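RabGDI protein (Plasmodium falciparum 3D7, PDB 3P1W) probably acts as a Rab GDP-dissociation inhibitor, holding Rab GTPases in their GDP-bound state and so helping to regulate vesicle traffic in the malaria parasite. Local coordinates at residues Lys277-Phe282 with Cys291-Ser296; Lys305-Pro310 with Phe428-Tyr433. All coordinates share one frame; numbering follows the deposited sequence.

Interaction 1. Residues Lys277-Phe282 with Cys291-Ser296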
ATOM      1  N   LYS A 277       3.546  15.725  21.431  1.00 40.13           N
ATOM      2  CA  LYS A 277       4.378  15.153  22.500  1.00 42.39           C
ATOM      3  C   LYS A 277       5.784  14.881  22.001  1.00 43.11           C
ATOM      4  O   LYS A 277       6.016  13.903  21.279  1.00 43.50           O
ATOM      5  CB  LYS A 277       3.756  13.859  23.019  1.00 42.28           C
ATOM      6  CG  LYS A 277       2.514  14.063  23.873  1.00 44.31           C
ATOM      7  CD  LYS A 277       2.816  14.840  25.154  1.00 45.53           C
ATOM      8  CE  LYS A 277       1.611  14.885  26.073  1.00 48.22           C
ATOM      9  NZ  LYS A 277       1.704  16.044  26.985  1.00 49.03           N
ATOM     10  N   ASN A 278       6.714  15.760  22.359  1.00 45.28           N
ATOM     11  CA  ASN A 278       8.071  15.701  21.826  1.00 46.05           C
ATOM     12  C   ASN A 278       9.047  14.859  22.664  1.00 46.33           C
ATOM     13  O   ASN A 278       9.600  15.312  23.665  1.00 47.72           O
ATOM     14  CB  ASN A 278       8.636  17.107  21.622  1.00 46.98           C
ATOM     15  CG  ASN A 278       9.866  17.113  20.714  1.00 48.58           C
ATOM     16  OD1 ASN A 278       9.954  16.341  19.735  1.00 51.33           O
ATOM     17  ND2 ASN A 278      10.818  17.984  21.025  1.00 50.63           N
ATOM     18  N   VAL A 279       9.259  13.637  22.213  1.00 46.06           N
ATOM     19  CA  VAL A 279      10.206  12.732  22.830  1.00 46.73           C
ATOM     20  C   VAL A 279      11.615  13.229  22.543  1.00 47.17           C
ATOM     21  O   VAL A 279      11.934  13.586  21.403  1.00 47.09           O
ATOM     22  CB  VAL A 279       9.981  11.313  22.291  1.00 45.96           C
ATOM     23  CG1 VAL A 279      10.984  10.332  22.867  1.00 46.25           C
ATOM     24  CG2 VAL A 279       8.566  10.885  22.611  1.00 45.68           C
ATOM     25  N   VAL A 280      12.433  13.324  23.584  1.00 48.37           N
ATOM     26  CA  VAL A 280      13.816  13.768  23.422  1.00 48.39           C
ATOM     27  C   VAL A 280      14.850  12.711  23.830  1.00 48.49           C
ATOM     28  O   VAL A 280      16.059  12.958  23.667  1.00 49.52           O
ATOM     29  CB  VAL A 280      14.092  15.111  24.162  1.00 49.55           C
ATOM     30  CG1 VAL A 280      13.063  16.173  23.722  1.00 50.13           C
ATOM     31  CG2 VAL A 280      14.115  14.941  25.695  1.00 51.09           C
ATOM     32  N   ASP A 281      14.394  11.552  24.336  1.00 46.69           N
ATOM     33  CA  ASP A 281      15.296  10.459  24.720  1.00 45.56           C
ATOM     34  C   ASP A 281      14.625   9.097  24.973  1.00 43.05           C
ATOM     35  O   ASP A 281      13.455   9.013  25.403  1.00 42.55           O
ATOM     36  CB  ASP A 281      16.093  10.846  25.960  1.00 47.66           C
ATOM     37  CG  ASP A 281      17.212  11.828  25.655  1.00 50.41           C
ATOM     38  OD1 ASP A 281      17.952  11.603  24.655  1.00 52.64           O
ATOM     39  OD2 ASP A 281      17.335  12.820  26.413  1.00 53.81           O
ATOM     40  N   PHE A 282      15.387   8.042  24.683  1.00 38.97           N
ATOM     41  CA  PHE A 282      15.111   6.716  25.182  1.00 37.66           C
ATOM     42  C   PHE A 282      15.892   6.516  26.470  1.00 38.10           C
ATOM     43  O   PHE A 282      17.004   7.024  26.605  1.00 38.20           O
ATOM     44  CB  PHE A 282      15.558   5.662  24.177  1.00 36.69           C
ATOM     45  CG  PHE A 282      14.745   5.644  22.912  1.00 34.24           C
ATOM     46  CD1 PHE A 282      13.605   4.862  22.818  1.00 35.12           C
ATOM     47  CD2 PHE A 282      15.110   6.408  21.829  1.00 34.26           C
ATOM     48  CE1 PHE A 282      12.847   4.831  21.647  1.00 32.20           C
ATOM     49  CE2 PHE A 282      14.360   6.377  20.654  1.00 33.22           C
ATOM     50  CZ  PHE A 282      13.224   5.596  20.574  1.00 31.92           C
ATOM     51  N   CYS A 291      13.829   0.730  28.442  1.00 39.49           N
ATOM     52  CA  CYS A 291      13.011   0.641  29.651  1.00 40.60           C
ATOM     53  C   CYS A 291      12.130   1.875  29.833  1.00 40.37           C
ATOM     54  O   CYS A 291      11.240   1.865  30.670  1.00 41.06           O
ATOM     55  CB  CYS A 291      13.885   0.388  30.885  1.00 43.05           C
ATOM     56  SG  CYS A 291      14.992   1.719  31.303  1.00 45.07           S
ATOM     57  N   GLY A 292      12.330   2.927  29.036  1.00 38.92           N
ATOM     58  CA  GLY A 292      11.437   4.086  29.110  1.00 39.13           C
ATOM     59  C   GLY A 292      11.664   5.145  28.047  1.00 38.08           C
ATOM     60  O   GLY A 292      12.520   4.975  27.173  1.00 37.09           O
ATOM     61  N   ILE A 293      10.890   6.230  28.126  1.00 38.72           N
ATOM     62  CA  ILE A 293      11.050   7.404  27.231  1.00 38.48           C
ATOM     63  C   ILE A 293      10.835   8.716  27.996  1.00 39.76           C
ATOM     64  O   ILE A 293      10.084   8.756  28.984  1.00 40.36           O
ATOM     65  CB  ILE A 293      10.083   7.365  26.028  1.00 37.70           C
ATOM     66  CG1 ILE A 293       8.631   7.307  26.495  1.00 39.58           C
ATOM     67  CG2 ILE A 293      10.389   6.166  25.077  1.00 37.16           C
ATOM     68  CD1 ILE A 293       7.764   8.327  25.837  1.00 41.28           C
ATOM     69  N   LYS A 294      11.505   9.777  27.554  1.00 39.79           N
ATOM     70  CA  LYS A 294      11.422  11.093  28.193  1.00 41.85           C
ATOM     71  C   LYS A 294      11.063  12.135  27.156  1.00 41.53           C
ATOM     72  O   LYS A 294      11.423  11.989  25.985  1.00 40.44           O
ATOM     73  CB  LYS A 294      12.760  11.508  28.807  1.00 42.83           C
ATOM     74  CG  LYS A 294      13.257  10.668  29.957  1.00 45.54           C
ATOM     75  CD  LYS A 294      14.643  11.133  30.428  1.00 48.94           C
ATOM     76  CE  LYS A 294      14.619  12.572  30.980  1.00 50.40           C
ATOM     77  NZ  LYS A 294      15.785  12.864  31.879  1.00 52.39           N
ATOM     78  N   SER A 295      10.415  13.216  27.596  1.00 43.15           N
ATOM     79  CA  SER A 295      10.022  14.299  26.685  1.00 43.16           C
ATOM     80  C   SER A 295      10.780  15.595  26.999  1.00 44.83           C
ATOM     81  O   SER A 295      11.527  15.661  27.960  1.00 46.16           O
ATOM     82  CB  SER A 295       8.515  14.544  26.767  1.00 43.31           C
ATOM     83  OG  SER A 295       8.178  15.306  27.913  1.00 43.36           O
ATOM     84  N   SER A 296      10.587  16.620  26.164  1.00 45.63           N
ATOM     85  CA  SER A 296      11.183  17.948  26.394  1.00 47.18           C
ATOM     86  C   SER A 296      10.450  18.715  27.491  1.00 48.45           C
ATOM     87  O   SER A 296      10.964  19.702  28.016  1.00 49.81           O
ATOM     88  CB  SER A 296      11.184  18.771  25.091  1.00 46.35           C
ATOM     89  OG  SER A 296       9.961  18.618  24.382  1.00 48.62           O
TER

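Interaction 2. Residues Lys305-Pro310 with Phe428-Tyr433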
ATOM      1  N   LYS A 305       8.582  -2.493  25.804  1.00 34.97           N
ATOM      2  CA  LYS A 305       8.870  -2.427  24.372  1.00 32.67           C
ATOM      3  C   LYS A 305       8.474  -1.100  23.779  1.00 30.76           C
ATOM      4  O   LYS A 305       7.590  -0.411  24.291  1.00 30.09           O
ATOM      5  CB  LYS A 305       8.134  -3.558  23.621  1.00 33.26           C
ATOM      6  CG  LYS A 305       8.443  -4.977  24.165  1.00 36.54           C
ATOM      7  CD  LYS A 305       7.709  -6.064  23.403  1.00 39.86           C
ATOM      8  CE  LYS A 305       7.804  -7.436  24.068  1.00 44.54           C
ATOM      9  NZ  LYS A 305       9.202  -7.871  24.400  1.00 48.60           N
ATOM     10  N   VAL A 306       9.096  -0.772  22.644  1.00 29.18           N
ATOM     11  CA  VAL A 306       8.719   0.396  21.885  1.00 27.28           C
ATOM     12  C   VAL A 306       8.470  -0.030  20.426  1.00 26.51           C
ATOM     13  O   VAL A 306       9.171  -0.891  19.902  1.00 26.16           O
ATOM     14  CB  VAL A 306       9.831   1.474  21.921  1.00 27.36           C
ATOM     15  CG1 VAL A 306       9.602   2.577  20.875  1.00 24.64           C
ATOM     16  CG2 VAL A 306       9.950   2.097  23.297  1.00 26.67           C
ATOM     17  N   ILE A 307       7.462   0.568  19.799  1.00 25.54           N
ATOM     18  CA  ILE A 307       7.280   0.468  18.325  1.00 23.16           C
ATOM     19  C   ILE A 307       7.346   1.869  17.813  1.00 22.09           C
ATOM     20  O   ILE A 307       6.684   2.755  18.357  1.00 23.41           O
ATOM     21  CB  ILE A 307       5.932  -0.171  17.949  1.00 23.61           C
ATOM     22  CG1 ILE A 307       5.835  -1.602  18.465  1.00 25.34           C
ATOM     23  CG2 ILE A 307       5.728  -0.163  16.404  1.00 21.58           C
ATOM     24  CD1 ILE A 307       4.368  -2.105  18.551  1.00 27.12           C
ATOM     25  N   CYS A 308       8.141   2.117  16.772  1.00 21.53           N
ATOM     26  CA  CYS A 308       8.210   3.457  16.250  1.00 21.26           C
ATOM     27  C   CYS A 308       8.579   3.463  14.791  1.00 20.17           C
ATOM     28  O   CYS A 308       9.063   2.475  14.269  1.00 20.92           O
ATOM     29  CB  CYS A 308       9.222   4.277  17.042  1.00 21.17           C
ATOM     30  SG  CYS A 308      10.938   3.728  16.944  1.00 24.31           S
ATOM     31  N   ASP A 309       8.344   4.590  14.147  1.00 19.94           N
ATOM     32  CA  ASP A 309       8.817   4.763  12.768  1.00 19.71           C
ATOM     33  C   ASP A 309      10.280   5.242  12.762  1.00 19.89           C
ATOM     34  O   ASP A 309      10.815   5.626  13.811  1.00 20.78           O
ATOM     35  CB  ASP A 309       7.849   5.646  11.989  1.00 20.09           C
ATOM     36  CG  ASP A 309       7.913   7.099  12.360  1.00 21.07           C
ATOM     37  OD1 ASP A 309       8.895   7.780  12.005  1.00 23.46           O
ATOM     38  OD2 ASP A 309       6.918   7.579  12.914  1.00 22.45           O
ATOM     39  N   PRO A 310      10.942   5.220  11.595  1.00 18.87           N
ATOM     40  CA  PRO A 310      12.353   5.522  11.541  1.00 18.85           C
ATOM     41  C   PRO A 310      12.739   6.921  12.046  1.00 18.98           C
ATOM     42  O   PRO A 310      13.870   7.109  12.530  1.00 20.00           O
ATOM     43  CB  PRO A 310      12.699   5.325  10.040  1.00 17.89           C
ATOM     44  CG  PRO A 310      11.742   4.327   9.578  1.00 18.64           C
ATOM     45  CD  PRO A 310      10.443   4.729  10.289  1.00 18.08           C
ATOM     46  N   PHE A 428      11.264  -1.810  18.217  1.00 24.33           N
ATOM     47  CA  PHE A 428      10.846  -2.393  16.931  1.00 24.66           C
ATOM     48  C   PHE A 428      10.509  -1.244  16.026  1.00 22.98           C
ATOM     49  O   PHE A 428       9.621  -0.457  16.360  1.00 23.61           O
ATOM     50  CB  PHE A 428       9.604  -3.272  17.115  1.00 25.47           C
ATOM     51  CG  PHE A 428       9.856  -4.506  17.929  1.00 28.32           C
ATOM     52  CD1 PHE A 428      10.051  -5.728  17.312  1.00 30.88           C
ATOM     53  CD2 PHE A 428       9.951  -4.432  19.318  1.00 31.37           C
ATOM     54  CE1 PHE A 428      10.305  -6.865  18.065  1.00 33.71           C
ATOM     55  CE2 PHE A 428      10.220  -5.577  20.088  1.00 35.47           C
ATOM     56  CZ  PHE A 428      10.393  -6.796  19.448  1.00 35.88           C
ATOM     57  N   VAL A 429      11.222  -1.146  14.906  1.00 22.40           N
ATOM     58  CA  VAL A 429      11.100  -0.016  13.991  1.00 21.34           C
ATOM     59  C   VAL A 429      10.357  -0.439  12.721  1.00 20.51           C
ATOM     60  O   VAL A 429      10.715  -1.421  12.087  1.00 22.46           O
ATOM     61  CB  VAL A 429      12.477   0.593  13.629  1.00 20.73           C
ATOM     62  CG1 VAL A 429      12.305   1.820  12.775  1.00 19.25           C
ATOM     63  CG2 VAL A 429      13.258   0.997  14.929  1.00 21.12           C
ATOM     64  N   THR A 430       9.301   0.286  12.386  1.00 19.60           N
ATOM     65  CA  THR A 430       8.570   0.043  11.118  1.00 18.65           C
ATOM     66  C   THR A 430       9.417   0.508   9.929  1.00 18.15           C
ATOM     67  O   THR A 430      10.141   1.504  10.013  1.00 18.65           O
ATOM     68  CB  THR A 430       7.196   0.716  11.098  1.00 18.25           C
ATOM     69  OG1 THR A 430       7.314   2.116  11.354  1.00 18.27           O
ATOM     70  CG2 THR A 430       6.242   0.062  12.115  1.00 19.28           C
ATOM     71  N   SER A 431       9.328  -0.220   8.824  1.00 18.22           N
ATOM     72  CA  SER A 431       9.966   0.205   7.579  1.00 18.36           C
ATOM     73  C   SER A 431       9.229   1.388   6.954  1.00 17.21           C
ATOM     74  O   SER A 431       8.032   1.627   7.194  1.00 17.40           O
ATOM     75  CB  SER A 431      10.075  -0.987   6.599  1.00 18.99           C
ATOM     76  OG  SER A 431       8.789  -1.399   6.174  1.00 19.36           O
ATOM     77  N   SER A 432       9.925   2.144   6.123  1.00 16.77           N
ATOM     78  CA  SER A 432       9.286   3.229   5.407  1.00 16.07           C
ATOM     79  C   SER A 432       8.292   2.645   4.410  1.00 16.49           C
ATOM     80  O   SER A 432       8.487   1.523   3.953  1.00 16.01           O
ATOM     81  CB  SER A 432      10.313   4.051   4.656  1.00 16.27           C
ATOM     82  OG  SER A 432      11.362   4.448   5.520  1.00 16.12           O
ATOM     83  N   TYR A 433       7.236   3.404   4.108  1.00 14.91           N
ATOM     84  CA  TYR A 433       6.234   2.994   3.107  1.00 14.89           C
ATOM     85  C   TYR A 433       6.890   2.984   1.724  1.00 14.86           C
ATOM     86  O   TYR A 433       7.563   3.938   1.348  1.00 13.62           O
ATOM     87  CB  TYR A 433       4.987   3.892   3.121  1.00 14.62           C
ATOM     88  CG  TYR A 433       4.277   3.818   4.434  1.00 15.59           C
ATOM     89  CD1 TYR A 433       3.344   2.829   4.696  1.00 16.35           C
ATOM     90  CD2 TYR A 433       4.642   4.673   5.468  1.00 16.15           C
ATOM     91  CE1 TYR A 433       2.765   2.724   5.940  1.00 18.35           C
ATOM     92  CE2 TYR A 433       4.070   4.572   6.716  1.00 18.77           C
ATOM     93  CZ  TYR A 433       3.133   3.599   6.938  1.00 18.77           C
ATOM     94  OH  TYR A 433       2.593   3.484   8.192  1.00 19.09           O
TER

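Interaction 1. Residues Lys277-Phe282 with Cys291-Ser296
Gly292 meets Phe282 through its carbonyl: Gly292 O lies 3.7 Å from Phe282 CA. Ile293 follows, paired with Phe282 as a non-hydrogen-bonded antiparallel pair. Its CG2 comes up obliquely to the Phe282 ring and touches CD1 at 4.1 Å. Its CG1 sits between the backbone N and the carbonyl carbon (chi1 58°), and from there the CD1 tip reaches Val279 CG2. Ile293 and Phe282 share the sheet face that packs on strand 20-26, where Ile293 touches Ile24 and Phe282 touches Leu26.

Lys294 binds at both ends of its backbone. Lys294 N donates to Asp281 O at 3.0 Å. Lys294 O takes a bond from Val280 N at 2.9 Å and a weak one from Asp281 N. Val280 and Asp281 both face Lys294, a classic beta bulge in the hairpin of strands 279-284 and 290-295. The Asp281 and Lys294 side chains lie on the other face, but Asp281 OD2 and Lys294 NZ stay 5.7 Å apart, too far for a salt bridge.

Ser295 approaches with its backbone and CB. Ser295 CA makes a bent CA-H...O contact with Asn278 O, while its OG bonds to Glu299, which also forms a salt bridge with Lys277. Val280 CG2 rests against Ser295 O at 3.5 Å. Beyond the strand, Ser296 N donates to Asn278 O at 3.0 Å, nearly in line with the carbonyl, and Ser296 OG adds a weak bond. Ser296 CB presses tightly on Val280 CG1, 3.5 Å away.

Interaction 2. Residues Lys305-Pro310 with Phe428-Tyr433
Phe428 N donates to Val306 O at 2.8 Å in an almost straight bond (174°). Phe428 O then accepts from Cys308 N at 3.0 Å, and Thr430 N donates to Cys308 O at 2.9 Å. These bonds join two parallel strands, with Ile307 paired to Phe428 and Cys308 to Val429. The CA-H groups of Ile307 and Val429 also point at carbonyl oxygens across the strand pair.

Side chains add packing on both faces. With Phe428 CG anti to its own carbonyl carbon (chi1 -67°), the ring is placed with Val306 O at its edge, in its plane. Farther along the ring, Phe428 CE2 meets Lys305 CD obliquely at 4.2 Å. Ile307 shares this face. On the other, Cys308 SG touches Val429 CG2 at 4.1 Å. Val429 CG1 touches Pro310 N and CG.

Past the strand ends, Pro310 CD sits 3.3 Å from Thr430 O. That oxygen is buried and has no hydrogen-bond partner in the model. Thr430 OG1 is near Asp309 CA but bonds to Glu32. Asp309 OD1 bonds to Ser311, and Ser432 OG to the backbone of Tyr416.

The pair lies in the parallel part of the mixed sheet, consistent with the Rossmann-like fold of Rab GDI proteins. Strand 305-308 lies between strands 20-26 and 427-429. Helix 440-454 packs on Lys305, Phe428 and Thr430, while helix 30-41 touches Ile307, Asp309 and Thr430.

Both interactions belong to one mixed sheet, with centres about 15 Å apart. Interaction 1 comes first along the chain and closes before interaction 2 opens. It is a local hairpin near the surface. Interaction 2 is buried and brings together segments 118 residues apart at their closest ends. Strand 20-26 links the regions: it pairs with strand 305-308 and with strand 300-303, which in turn pairs with strand 290-295. The two contacts touch where Phe282 CE1 meets Val306 CG1 at 4.0 Å. The sheet thus combines a hairpin from adjacent strands with a late strand, 427-429, that returns after the intervening chain, much of it strand.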